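Local coordinates for putative fructose-bisphosphate aldolase (Coccidioides immitis, PDB 3PM6), which belongs to the class II fructose-bisphosphate aldolase family, folds as a TIM barrel and holds a bound zinc ion, at residues His25-Pro30 and Arg51-Ile56; Pro30-Tyr35 and Val248-Ala253; Arg45-Lys50 and Lys288-Ile293; Ile85-Asp90 and Pro112-Ile117; Arg252-Glu257 and Asn280-Ala285. All blocks are in the same frame, centred on the assembly; numbering follows the deposited sequence.

Interaction 1 (His25-Pro30 and Arg51-Ile56); sequences HSFAIP and RSPAMI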
# COMPACT_ATOMS: atom_id res chain seq x y z
N HIS A 25 3.01 16.21 28.29
CA HIS A 25 2.82 17.51 27.65
C HIS A 25 1.39 17.81 27.21
O HIS A 25 1.17 18.62 26.32
CB HIS A 25 3.80 17.66 26.49
CG HIS A 25 5.22 17.63 26.93
ND1 HIS A 25 5.92 16.45 27.11
CD2 HIS A 25 6.07 18.63 27.29
CE1 HIS A 25 7.14 16.72 27.53
NE2 HIS A 25 7.25 18.03 27.64
N SER A 26 0.41 17.15 27.83
CA SER A 26 -1.00 17.50 27.66
C SER A 26 -1.52 17.50 26.21
O SER A 26 -2.23 18.42 25.79
CB SER A 26 -1.28 18.88 28.30
OG SER A 26 -1.50 18.74 29.69
N PHE A 27 -1.15 16.48 25.44
CA PHE A 27 -1.83 16.29 24.16
C PHE A 27 -2.03 14.81 23.93
O PHE A 27 -1.68 14.00 24.80
CB PHE A 27 -1.10 17.00 23.02
CG PHE A 27 0.26 16.43 22.71
CD1 PHE A 27 1.37 16.73 23.52
CD2 PHE A 27 0.43 15.60 21.59
CE1 PHE A 27 2.61 16.19 23.23
CE2 PHE A 27 1.67 15.06 21.29
CZ PHE A 27 2.76 15.34 22.11
N ALA A 28 -2.63 14.45 22.79
CA ALA A 28 -2.77 13.04 22.41
C ALA A 28 -2.19 12.79 21.02
O ALA A 28 -2.15 13.69 20.17
CB ALA A 28 -4.21 12.58 22.49
N ILE A 29 -1.70 11.56 20.82
CA ILE A 29 -1.16 11.08 19.56
C ILE A 29 -2.37 10.76 18.67
O ILE A 29 -3.31 10.11 19.11
CB ILE A 29 -0.34 9.78 19.82
CG1 ILE A 29 0.81 10.05 20.80
CG2 ILE A 29 0.15 9.12 18.50
CD1 ILE A 29 1.80 11.20 20.39
N PRO A 30 -2.37 11.27 17.42
CA PRO A 30 -3.45 10.89 16.51
C PRO A 30 -3.18 9.49 15.99
O PRO A 30 -2.14 9.26 15.43
CB PRO A 30 -3.34 11.91 15.36
CG PRO A 30 -1.88 12.40 15.39
CD PRO A 30 -1.38 12.21 16.82
N ARG A 51 4.00 18.94 11.61
CA ARG A 51 5.05 18.65 12.58
C ARG A 51 4.44 17.94 13.79
O ARG A 51 4.58 18.37 14.93
CB ARG A 51 5.77 19.95 13.01
N SER A 52 3.75 16.84 13.52
CA SER A 52 3.03 16.09 14.58
C SER A 52 3.49 14.65 14.49
O SER A 52 3.63 14.11 13.38
CB SER A 52 1.51 16.13 14.36
OG SER A 52 0.84 15.19 15.20
N PRO A 53 3.69 14.01 15.65
CA PRO A 53 3.75 12.57 15.77
C PRO A 53 2.42 11.99 15.30
O PRO A 53 1.44 12.73 15.19
CB PRO A 53 3.90 12.38 17.27
CG PRO A 53 3.13 13.55 17.85
CD PRO A 53 3.64 14.65 16.98
N ALA A 54 2.39 10.69 15.00
CA ALA A 54 1.16 10.02 14.58
C ALA A 54 1.34 8.54 14.72
O ALA A 54 2.43 8.07 14.95
CB ALA A 54 0.79 10.35 13.09
N MET A 55 0.25 7.79 14.59
CA MET A 55 0.35 6.36 14.49
C MET A 55 -0.51 5.92 13.32
O MET A 55 -1.59 6.48 13.08
CB MET A 55 -0.12 5.67 15.79
CG MET A 55 0.83 5.85 16.97
SD MET A 55 0.23 5.02 18.50
CE MET A 55 1.68 5.29 19.53
N ILE A 56 -0.02 4.93 12.60
CA ILE A 56 -0.80 4.35 11.52
C ILE A 56 -1.44 3.07 12.13
O ILE A 56 -0.73 2.23 12.69
CB ILE A 56 0.11 4.01 10.28
CG1 ILE A 56 0.75 5.28 9.68
CG2 ILE A 56 -0.62 3.18 9.23
CD1 ILE A 56 1.77 4.98 8.62
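Pro30 and Met55 join the first two strands of the TIM barrel, 29-33 and 54-58, which flank helix 37-49 in a beta-alpha-beta unit. The backbone link is the hydrogen bond from Met55 N to Pro30 O, 2.9 Å long, and the same carbonyl takes a CA-H contact from Ala54. Around this bond the fit is made by carbon, and Ile29 illustrates how. At its CB the chain divides. CG2, placed anti to the backbone N, runs to Met55 and meets its CG at 3.7 Å. The other branch, CG1, lies beside the backbone N (chi1 -59°) and carries CD1 onto the ring of Pro53, where it is 3.7 Å from CG; the two side chains cross at about a right angle. That same Pro53 CG also sits at the edge of the Phe27 ring, 4.0 Å from CE2, so one ring carbon touches both side chains. Helix 16-24 closes over Phe27, Ile29 and Met55, whereas Met290 of helix 271-292 packs against Pro30 and Ala54. The Pro30 ring meets a carbonyl: its CD is 3.3 Å from Pro53 O.

Interaction 2 (Pro30-Tyr35 and Val248-Ala253); sequences PAICVY and VNVNRA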
# COMPACT_ATOMS: atom_id res chain seq x y z
N PRO A 30 -2.37 11.27 17.42
CA PRO A 30 -3.45 10.89 16.51
C PRO A 30 -3.18 9.49 15.99
O PRO A 30 -2.14 9.26 15.43
CB PRO A 30 -3.34 11.91 15.36
CG PRO A 30 -1.88 12.40 15.39
CD PRO A 30 -1.38 12.21 16.82
N ALA A 31 -4.11 8.56 16.20
CA ALA A 31 -3.94 7.15 15.80
C ALA A 31 -4.97 6.82 14.73
O ALA A 31 -6.13 6.54 15.03
CB ALA A 31 -4.11 6.24 17.02
N ILE A 32 -4.57 6.90 13.48
CA ILE A 32 -5.51 6.92 12.36
C ILE A 32 -5.57 5.58 11.71
O ILE A 32 -4.55 5.10 11.20
CB ILE A 32 -5.04 7.98 11.28
CG1 ILE A 32 -4.64 9.30 11.95
CG2 ILE A 32 -6.06 8.14 10.16
CD1 ILE A 32 -5.77 9.97 12.72
N CYS A 33 -6.75 4.97 11.73
CA CYS A 33 -7.01 3.75 11.02
C CYS A 33 -7.02 3.97 9.55
O CYS A 33 -7.70 4.89 9.04
CB CYS A 33 -8.38 3.17 11.41
SG CYS A 33 -8.46 2.85 13.16
N VAL A 34 -6.34 3.10 8.83
CA VAL A 34 -6.34 3.16 7.37
C VAL A 34 -6.47 1.77 6.79
O VAL A 34 -6.21 0.80 7.50
CB VAL A 34 -5.05 3.79 6.81
CG1 VAL A 34 -4.94 5.27 7.16
CG2 VAL A 34 -3.83 3.02 7.26
N TYR A 35 -6.85 1.70 5.50
CA TYR A 35 -7.12 0.45 4.78
C TYR A 35 -6.30 0.33 3.52
O TYR A 35 -6.44 -0.66 2.77
CB TYR A 35 -8.58 0.38 4.32
CG TYR A 35 -9.60 0.42 5.42
CD1 TYR A 35 -10.02 -0.75 6.06
CD2 TYR A 35 -10.14 1.64 5.82
CE1 TYR A 35 -11.00 -0.68 7.08
CE2 TYR A 35 -11.07 1.71 6.81
CZ TYR A 35 -11.51 0.56 7.43
OH TYR A 35 -12.44 0.73 8.43
N VAL A 248 -5.52 9.04 20.69
CA VAL A 248 -6.87 9.17 20.12
C VAL A 248 -6.97 8.43 18.78
O VAL A 248 -6.28 8.79 17.79
CB VAL A 248 -7.22 10.67 19.92
CG1 VAL A 248 -8.50 10.82 19.09
CG2 VAL A 248 -7.32 11.38 21.27
N ASN A 249 -7.84 7.41 18.75
CA ASN A 249 -8.12 6.61 17.57
C ASN A 249 -9.20 7.24 16.71
O ASN A 249 -10.27 7.62 17.22
CB ASN A 249 -8.61 5.19 17.95
CG ASN A 249 -7.49 4.33 18.56
OD1 ASN A 249 -6.41 4.84 18.89
ND2 ASN A 249 -7.75 3.04 18.69
N VAL A 250 -8.97 7.19 15.41
CA VAL A 250 -9.85 7.78 14.44
C VAL A 250 -10.01 6.82 13.29
O VAL A 250 -9.06 6.17 12.89
CB VAL A 250 -9.23 9.08 13.89
CG1 VAL A 250 -10.17 9.74 12.91
CG2 VAL A 250 -8.95 10.04 15.04
N ASN A 251 -11.20 6.76 12.73
CA ASN A 251 -11.42 5.95 11.53
C ASN A 251 -12.26 6.69 10.46
O ASN A 251 -11.70 7.31 9.54
CB ASN A 251 -12.02 4.58 11.91
CG ASN A 251 -12.20 3.69 10.69
OD1 ASN A 251 -11.81 4.09 9.60
ND2 ASN A 251 -12.80 2.50 10.86
N ARG A 252 -13.58 6.58 10.59
CA ARG A 252 -14.57 7.20 9.69
C ARG A 252 -14.31 8.69 9.39
O ARG A 252 -14.49 9.13 8.23
CB ARG A 252 -15.98 7.04 10.25
N ALA A 253 -13.87 9.44 10.40
CA ALA A 253 -13.59 10.86 10.23
C ALA A 253 -12.66 11.06 9.04
O ALA A 253 -12.77 12.06 8.29
CB ALA A 253 -12.97 11.46 11.53
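With its ring carbon CG beside the backbone N (chi1 -61°), Tyr35 reaches back towards Asn251, whose CG stands opposite its own backbone N (chi1 -177°), sending the amide to the tyrosine. The two side chains meet at about a right angle, and Asn251 ND2 donates to Tyr35 OH over 3.0 Å. The hydroxyl lies close to the amide plane, while ring and amide are turned 44° apart. Further bonds fix both groups: Tyr35 OH pairs with Asp159 O, Asn251 ND2 with Glu158, and Asn251 OD1 with Asn255. Behind this polar end, strands 29-33 and 245-250 run parallel, and their pairing joins the first and eighth strands to close the TIM barrel. Three backbone bonds stitch the seam: Ala31 N to Val248 O, Val250 N to Ala31 O, and Cys33 N to Val250 O, the last at 2.8 Å. On the face towards helix 271-292, Ile32 and Val250 lie side by side, with Ile32 CD1 3.8 Å from Val250 CB. Ala31 and Asn249 share the other face, where Asn249 OD1 comes within 3.3 Å of Ala31 CB and accepts a bond from Lys247. The Asn249 side chain is about 4 Å from the zinc ion, next to its ligand His227.

Interaction 3 (Arg45-Lys50 and Lys288-Ile293); sequences RAAEHK and KIMDMI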
# COMPACT_ATOMS: atom_id res chain seq x y z
N ARG A 45 1.95 12.58 5.28
CA ARG A 45 2.00 13.96 4.77
C ARG A 45 1.43 14.93 5.80
O ARG A 45 2.02 15.99 6.07
CB ARG A 45 1.19 14.09 3.48
CG ARG A 45 1.93 13.73 2.25
CD ARG A 45 0.93 13.63 1.12
NE ARG A 45 1.47 12.83 0.03
CZ ARG A 45 0.98 12.79 -1.20
NH1 ARG A 45 -0.07 13.52 -1.55
NH2 ARG A 45 1.58 12.03 -2.10
N ALA A 46 0.28 14.56 6.38
CA ALA A 46 -0.36 15.38 7.39
C ALA A 46 0.57 15.57 8.56
O ALA A 46 0.79 16.68 8.99
CB ALA A 46 -1.68 14.74 7.86
N ALA A 47 1.17 14.48 9.03
CA ALA A 47 2.08 14.50 10.16
C ALA A 47 3.34 15.34 9.88
O ALA A 47 3.82 16.07 10.75
CB ALA A 47 2.49 13.06 10.56
N GLU A 48 3.89 15.23 8.68
CA GLU A 48 5.08 16.03 8.39
C GLU A 48 4.68 17.48 8.20
O GLU A 48 5.35 18.37 8.72
CB GLU A 48 5.84 15.48 7.20
CG GLU A 48 6.62 14.18 7.56
CD GLU A 48 7.28 13.54 6.34
OE1 GLU A 48 6.96 13.92 5.20
OE2 GLU A 48 8.12 12.63 6.53
N HIS A 49 3.57 17.73 7.50
CA HIS A 49 3.10 19.10 7.30
C HIS A 49 2.89 19.82 8.65
O HIS A 49 3.37 20.94 8.85
CB HIS A 49 1.85 19.16 6.41
CG HIS A 49 1.42 20.55 6.06
ND1 HIS A 49 0.09 20.93 5.97
CD2 HIS A 49 2.14 21.67 5.79
CE1 HIS A 49 0.02 22.22 5.68
NE2 HIS A 49 1.25 22.69 5.55
N LYS A 50 2.21 19.15 9.59
CA LYS A 50 1.83 19.76 10.87
C LYS A 50 2.89 19.58 11.96
O LYS A 50 2.69 19.99 13.12
CB LYS A 50 0.50 19.16 11.36
CG LYS A 50 -0.66 19.35 10.40
CD LYS A 50 -1.02 20.83 10.28
CE LYS A 50 -1.95 21.24 11.38
NZ LYS A 50 -2.78 22.37 10.94
N LYS A 288 -6.97 18.16 10.73
CA LYS A 288 -7.94 18.74 11.68
C LYS A 288 -7.91 18.03 13.02
O LYS A 288 -7.98 18.68 14.08
CB LYS A 288 -9.38 18.79 11.13
N ILE A 289 -7.78 16.70 12.99
CA ILE A 289 -7.66 15.92 14.23
C ILE A 289 -6.43 16.42 14.97
O ILE A 289 -6.51 16.72 16.17
CB ILE A 289 -7.50 14.37 13.97
CG1 ILE A 289 -8.77 13.77 13.31
CG2 ILE A 289 -7.04 13.64 15.26
CD1 ILE A 289 -10.04 13.87 14.18
N MET A 290 -5.31 16.53 14.27
CA MET A 290 -4.05 16.95 14.91
C MET A 290 -4.17 18.28 15.67
O MET A 290 -3.71 18.43 16.81
CB MET A 290 -2.93 17.01 13.85
CG MET A 290 -2.45 15.63 13.38
SD MET A 290 -1.41 15.62 11.90
CE MET A 290 -0.78 13.89 11.98
N ASP A 291 -4.82 19.25 15.02
CA ASP A 291 -5.10 20.54 15.66
C ASP A 291 -6.01 20.37 16.90
O ASP A 291 -5.70 20.86 17.98
CB ASP A 291 -5.75 21.49 14.65
CG ASP A 291 -4.75 22.02 13.63
OD1 ASP A 291 -3.53 22.00 13.94
OD2 ASP A 291 -5.16 22.47 12.54
N MET A 292 -7.08 19.61 16.73
CA MET A 292 -8.07 19.40 17.80
C MET A 292 -7.40 18.76 19.01
O MET A 292 -7.69 19.13 20.15
CB MET A 292 -9.22 18.50 17.33
CG MET A 292 -10.15 19.13 16.29
SD MET A 292 -11.75 18.28 16.21
CE MET A 292 -12.59 19.46 15.19
N ILE A 293 -6.50 17.82 18.78
CA ILE A 293 -5.92 17.12 19.93
C ILE A 293 -4.55 17.68 20.35
O ILE A 293 -3.84 17.06 21.15
CB ILE A 293 -5.90 15.59 19.71
CG1 ILE A 293 -4.84 15.18 18.70
CG2 ILE A 293 -7.33 15.08 19.35
CD1 ILE A 293 -4.87 13.66 18.37
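Met290 packs on Ala47 while its neighbour Asp291 pairs with Lys50, so two helices meet by two kinds of chemistry. Met290 does the apolar work: extended beyond CG, it carries its methyl to the backbone of Ala47, where CE stands 3.4 Å from CA and 3.7 Å from Ala47 CB. Its sulfur touches two further residues, 4.1 Å from both Ala46 CB and Lys50 CB. Alongside this buried thioether, Lys50 and Asp291 form a salt bridge. The ammonium group comes to the syn side of Asp291 OD2, 2.9 Å from NZ to OD2 and 19° out of the carboxylate plane; the second link, to OD1 at 3.1 Å, is weak. The lysine does not reach out straight. Bends at chi2 (-66°) and chi3 (-85°) fold its chain round, and it meets the aspartate at about a right angle while its CB and CG remain against the methionine sulfur.

The two elements are helix 37-49, which links the first and second strands of the TIM barrel, and helix 271-292, the last helix of the chain; both belong to the helical layer outside the strands. One step further out, the Thr296 hydroxyl bonds to Asp291 OD1 and the residue touches both Lys50 and Met290, while the Lys50 backbone bonds to that of Gly297, so the chain leaving helix 271-292 folds back over the contact. His49 ND1 pairs with Glu287, one turn before Asp291.

Interaction 4 (Ile85-Asp90 and Pro112-Ile117); sequences ITLHLD and PGFDSI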
# COMPACT_ATOMS: atom_id res chain seq x y z
N ILE A 85 6.43 8.48 13.81
CA ILE A 85 5.24 7.73 13.44
C ILE A 85 5.48 6.23 13.64
O ILE A 85 6.47 5.69 13.13
CB ILE A 85 4.84 7.98 11.97
CG1 ILE A 85 4.83 9.47 11.64
CG2 ILE A 85 3.47 7.38 11.70
CD1 ILE A 85 4.62 9.73 10.15
N THR A 86 4.58 5.55 14.35
CA THR A 86 4.71 4.10 14.55
C THR A 86 3.47 3.38 14.08
O THR A 86 2.46 4.00 13.78
CB THR A 86 4.99 3.76 16.03
OG1 THR A 86 3.87 4.12 16.83
CG2 THR A 86 6.28 4.52 16.54
N LEU A 87 3.56 2.05 14.04
CA LEU A 87 2.55 1.19 13.45
C LEU A 87 1.85 0.30 14.50
O LEU A 87 2.49 -0.37 15.29
CB LEU A 87 3.19 0.34 12.35
CG LEU A 87 2.27 -0.62 11.61
CD1 LEU A 87 1.14 0.10 10.90
CD2 LEU A 87 3.12 -1.44 10.63
N HIS A 88 0.52 0.29 14.47
CA HIS A 88 -0.28 -0.32 15.52
C HIS A 88 -1.31 -1.22 14.88
O HIS A 88 -2.01 -0.81 13.94
CB HIS A 88 -0.98 0.80 16.28
CG HIS A 88 -1.80 0.35 17.45
ND1 HIS A 88 -1.25 -0.17 18.60
CD2 HIS A 88 -3.14 0.38 17.66
CE1 HIS A 88 -2.21 -0.43 19.47
NE2 HIS A 88 -3.37 -0.08 18.93
N LEU A 89 -1.41 -2.45 15.36
CA LEU A 89 -2.56 -3.31 15.00
C LEU A 89 -3.75 -3.04 15.90
O LEU A 89 -3.73 -3.37 17.09
CB LEU A 89 -2.19 -4.80 15.03
CG LEU A 89 -3.20 -5.85 14.53
CD1 LEU A 89 -3.62 -5.72 13.04
CD2 LEU A 89 -2.66 -7.26 14.83
N ASP A 90 -4.80 -2.46 15.34
CA ASP A 90 -5.99 -2.11 16.16
C ASP A 90 -6.96 -3.29 16.19
O ASP A 90 -7.03 -4.07 15.23
CB ASP A 90 -6.63 -0.86 15.55
CG ASP A 90 -7.71 -0.23 16.40
OD1 ASP A 90 -7.77 -0.44 17.65
OD2 ASP A 90 -8.55 0.48 15.79
N PRO A 112 10.87 -5.43 10.47
CA PRO A 112 9.99 -4.29 10.65
C PRO A 112 8.52 -4.68 10.37
O PRO A 112 8.08 -4.90 9.17
CB PRO A 112 10.53 -3.26 9.66
CG PRO A 112 11.37 -4.05 8.66
CD PRO A 112 11.40 -5.50 9.09
N GLY A 113 7.82 -4.83 11.50
CA GLY A 113 6.40 -5.20 11.55
C GLY A 113 5.76 -4.19 12.49
O GLY A 113 6.05 -3.01 12.38
N PHE A 114 4.94 -4.65 13.43
CA PHE A 114 4.17 -3.73 14.30
C PHE A 114 4.99 -3.25 15.45
O PHE A 114 5.73 -4.04 16.03
CB PHE A 114 2.86 -4.39 14.82
CG PHE A 114 1.84 -4.53 13.75
CD1 PHE A 114 1.05 -3.45 13.39
CD2 PHE A 114 1.74 -5.71 13.03
CE1 PHE A 114 0.14 -3.57 12.37
CE2 PHE A 114 0.81 -5.85 12.01
CZ PHE A 114 0.02 -4.77 11.67
N ASP A 115 4.84 -1.98 15.80
CA ASP A 115 5.45 -1.48 17.04
C ASP A 115 4.56 -1.80 18.26
O ASP A 115 5.06 -1.90 19.37
CB ASP A 115 5.68 0.01 16.93
CG ASP A 115 6.55 0.38 15.73
OD1 ASP A 115 7.74 0.06 15.76
OD2 ASP A 115 6.04 0.96 14.76
N SER A 116 3.25 -1.92 18.03
CA SER A 116 2.29 -2.15 19.12
C SER A 116 1.07 -2.86 18.60
O SER A 116 0.78 -2.83 17.42
CB SER A 116 1.88 -0.84 19.81
OG SER A 116 1.39 0.12 18.89
N ILE A 117 0.35 -3.53 19.49
CA ILE A 117 -0.79 -4.32 19.01
C ILE A 117 -1.85 -4.14 20.04
O ILE A 117 -1.56 -4.13 21.23
CB ILE A 117 -0.40 -5.81 18.90
CG1 ILE A 117 0.65 -6.03 17.80
CG2 ILE A 117 -1.65 -6.74 18.76
CD1 ILE A 117 1.11 -7.54 17.67
O HOH W 1 2.15 2.28 17.26
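Strands 85-92 and 116-119, the third and fourth of the TIM barrel, pair in parallel, His88 beside Ser116 and Leu89 beside Ile117, with Leu89 N bonded to Ser116 O. Just before the fourth strand the chain turns, and Leu87 O accepts two backbone N-H groups, from Asp115 at 2.9 Å and Ser116 at 3.2 Å. Asp115 answers with its side chain: OD2 uses its anti lone pair to take the N-H of Leu87, 2.8 Å away, and stands in for a backbone acceptor at the start of the pairing. Phe114 packs on the outward side of the sheet, against helices 69-80 and 95-103. Leu89 CB sits over one face of its ring, 3.9 Å from the centroid and 17° off the normal, a CH-pi contact, while Leu87 CG approaches CD1 obliquely at 3.6 Å. Leu89 also lies side by side with Ile117, pointing the same way. His88 and Ser116 share the other face of the sheet. Ser116 OG lies between its own backbone N and carbonyl carbon (chi1 54°), which brings it to the edge of the imidazole for a 2.7 Å hydrogen bond with His88 ND1. A water continues the chain of polar atoms, 2.8 Å from Ser116 OG and 2.6 Å from Thr86 OG1.

Interaction 5 (Arg252-Glu257 and Asn280-Ala285); sequences RAVNNE and NAMQAA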
# COMPACT_ATOMS: atom_id res chain seq x y z
N ARG A 252 -13.58 6.58 10.59
CA ARG A 252 -14.57 7.20 9.69
C ARG A 252 -14.31 8.69 9.39
O ARG A 252 -14.49 9.13 8.23
CB ARG A 252 -15.98 7.04 10.25
N ALA A 253 -13.87 9.44 10.40
CA ALA A 253 -13.59 10.86 10.23
C ALA A 253 -12.66 11.06 9.04
O ALA A 253 -12.77 12.06 8.29
CB ALA A 253 -12.97 11.46 11.53
N VAL A 254 -11.75 10.09 8.88
CA VAL A 254 -10.75 10.16 7.83
C VAL A 254 -11.20 9.40 6.59
O VAL A 254 -11.27 9.98 5.51
CB VAL A 254 -9.34 9.71 8.33
CG1 VAL A 254 -8.35 9.57 7.15
CG2 VAL A 254 -8.84 10.72 9.39
N ASN A 255 -11.57 8.13 6.75
CA ASN A 255 -11.91 7.28 5.61
C ASN A 255 -13.21 7.56 4.92
O ASN A 255 -13.40 7.07 3.82
CB ASN A 255 -11.80 5.81 5.96
CG ASN A 255 -10.41 5.46 6.30
OD1 ASN A 255 -9.53 5.56 5.45
ND2 ASN A 255 -10.16 5.14 7.57
N ASN A 256 -14.11 8.33 5.54
CA ASN A 256 -15.30 8.78 4.84
C ASN A 256 -14.92 9.71 3.69
O ASN A 256 -15.61 9.76 2.71
CB ASN A 256 -16.30 9.46 5.76
CG ASN A 256 -17.18 8.45 6.53
OD1 ASN A 256 -17.19 7.23 6.25
ND2 ASN A 256 -17.91 8.96 7.53
N GLU A 257 -13.80 10.44 3.82
CA GLU A 257 -13.32 11.33 2.76
C GLU A 257 -12.92 10.55 1.51
O GLU A 257 -13.13 11.02 0.38
CB GLU A 257 -12.13 12.17 3.23
CG GLU A 257 -12.45 13.15 4.35
CD GLU A 257 -13.57 14.13 3.98
OE1 GLU A 257 -13.33 15.08 3.25
OE2 GLU A 257 -14.71 13.95 4.45
N ASN A 280 -5.45 13.75 -0.60
CA ASN A 280 -5.59 15.12 -0.16
C ASN A 280 -6.73 15.30 0.82
O ASN A 280 -6.55 15.92 1.84
CB ASN A 280 -5.79 16.08 -1.34
CG ASN A 280 -4.60 16.10 -2.28
OD1 ASN A 280 -3.51 15.69 -1.89
ND2 ASN A 280 -4.82 16.53 -3.52
N ALA A 281 -7.91 14.78 0.47
CA ALA A 281 -9.08 14.87 1.32
C ALA A 281 -8.87 14.17 2.69
O ALA A 281 -9.25 14.71 3.75
CB ALA A 281 -10.27 14.32 0.59
N MET A 282 -8.25 12.99 2.66
CA MET A 282 -7.94 12.27 3.89
C MET A 282 -6.88 13.02 4.67
O MET A 282 -6.97 13.09 5.90
CB MET A 282 -7.47 10.84 3.61
CG MET A 282 -8.59 9.89 3.15
SD MET A 282 -8.06 8.15 3.20
CE MET A 282 -7.42 8.03 1.56
N GLN A 283 -5.91 13.62 3.97
CA GLN A 283 -4.85 14.42 4.63
C GLN A 283 -5.44 15.59 5.39
O GLN A 283 -5.02 15.87 6.54
CB GLN A 283 -3.81 14.93 3.63
CG GLN A 283 -2.56 15.58 4.30
CD GLN A 283 -1.60 16.21 3.31
OE1 GLN A 283 -1.50 15.77 2.16
NE2 GLN A 283 -0.87 17.27 3.75
N ALA A 284 -6.43 16.25 4.79
CA ALA A 284 -7.06 17.41 5.41
C ALA A 284 -7.81 16.99 6.69
O ALA A 284 -7.70 17.65 7.74
CB ALA A 284 -8.00 18.15 4.41
N ALA A 285 -8.52 15.86 6.63
CA ALA A 285 -9.22 15.31 7.80
C ALA A 285 -8.24 14.95 8.94
O ALA A 285 -8.50 15.22 10.11
CB ALA A 285 -10.10 14.11 7.42
O HOH W 2 -11.30 16.42 3.63
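Helices 252-265 and 271-292 pack antiparallel where Val254 meets Met282: the axes of the short segments run 161° apart in direction and approach to 8.0 Å, close for two helices. Small residues allow this. Ala281 and Ala285, one turn apart, direct their methyls at the partner helix, and Ala285 CB comes to 3.5 Å from the carbonyl oxygen of Ala253. Val254 spreads its two methyls between neighbours. With CG1 anti to the backbone N (chi1 171°), that branch meets Met282 CB at 3.9 Å, and CG2 is left to face the methyl of Ala285. Met282 crosses the valine at about a right angle; its CG rests 3.6 Å from Val254 O, and a bend at chi3 (-90°) turns the chain beyond the sulfur. That sulfur lies 3.7 Å from Asn255 OD1, whereas the amide nitrogen of Asn255 is engaged by Asn251 OD1 and Cys33 O.

Towards the outer side, Glu257 lays its aliphatic part over the alanines, CB 3.9 Å from Ala281 CB and CG against both Ala281 O and Ala285 CB. Bent at chi2, its carboxylate stays beside Ala281. A water donates to Ala281 O over 2.7 Å and also reaches Glu257 OE1, at a distance that is rather short.

Helix 252-265 follows the eighth strand of the TIM barrel, and both helices belong to the layer outside it. No direct hydrogen bond joins the two segments: shape and methyl packing hold them together, and the polar link between Glu257 and Ala281, which are partly exposed, passes through water.

Interactions 1, 2 and 4 are buried seams of one barrel sheet, and interactions 3 and 5 belong to the helical layer around it. Strand 29-33 serves both interaction 1 and interaction 2, which share Pro30, and strand 54-58 of interaction 1 is the sheet neighbour of strand 85-92 in interaction 4. Helix 271-292 is common to interactions 3 and 5, while helix 252-265 carries interaction 5 directly on from interaction 2. The chemistry follows the place: backbone bonds join the strands, with polar side chains added in interactions 2 and 4, Asn249 of interaction 2 being near the zinc, whereas the helices meet through methionines and alanines, with a salt bridge in interaction 3 and a water in interaction 5 at their partly exposed margins.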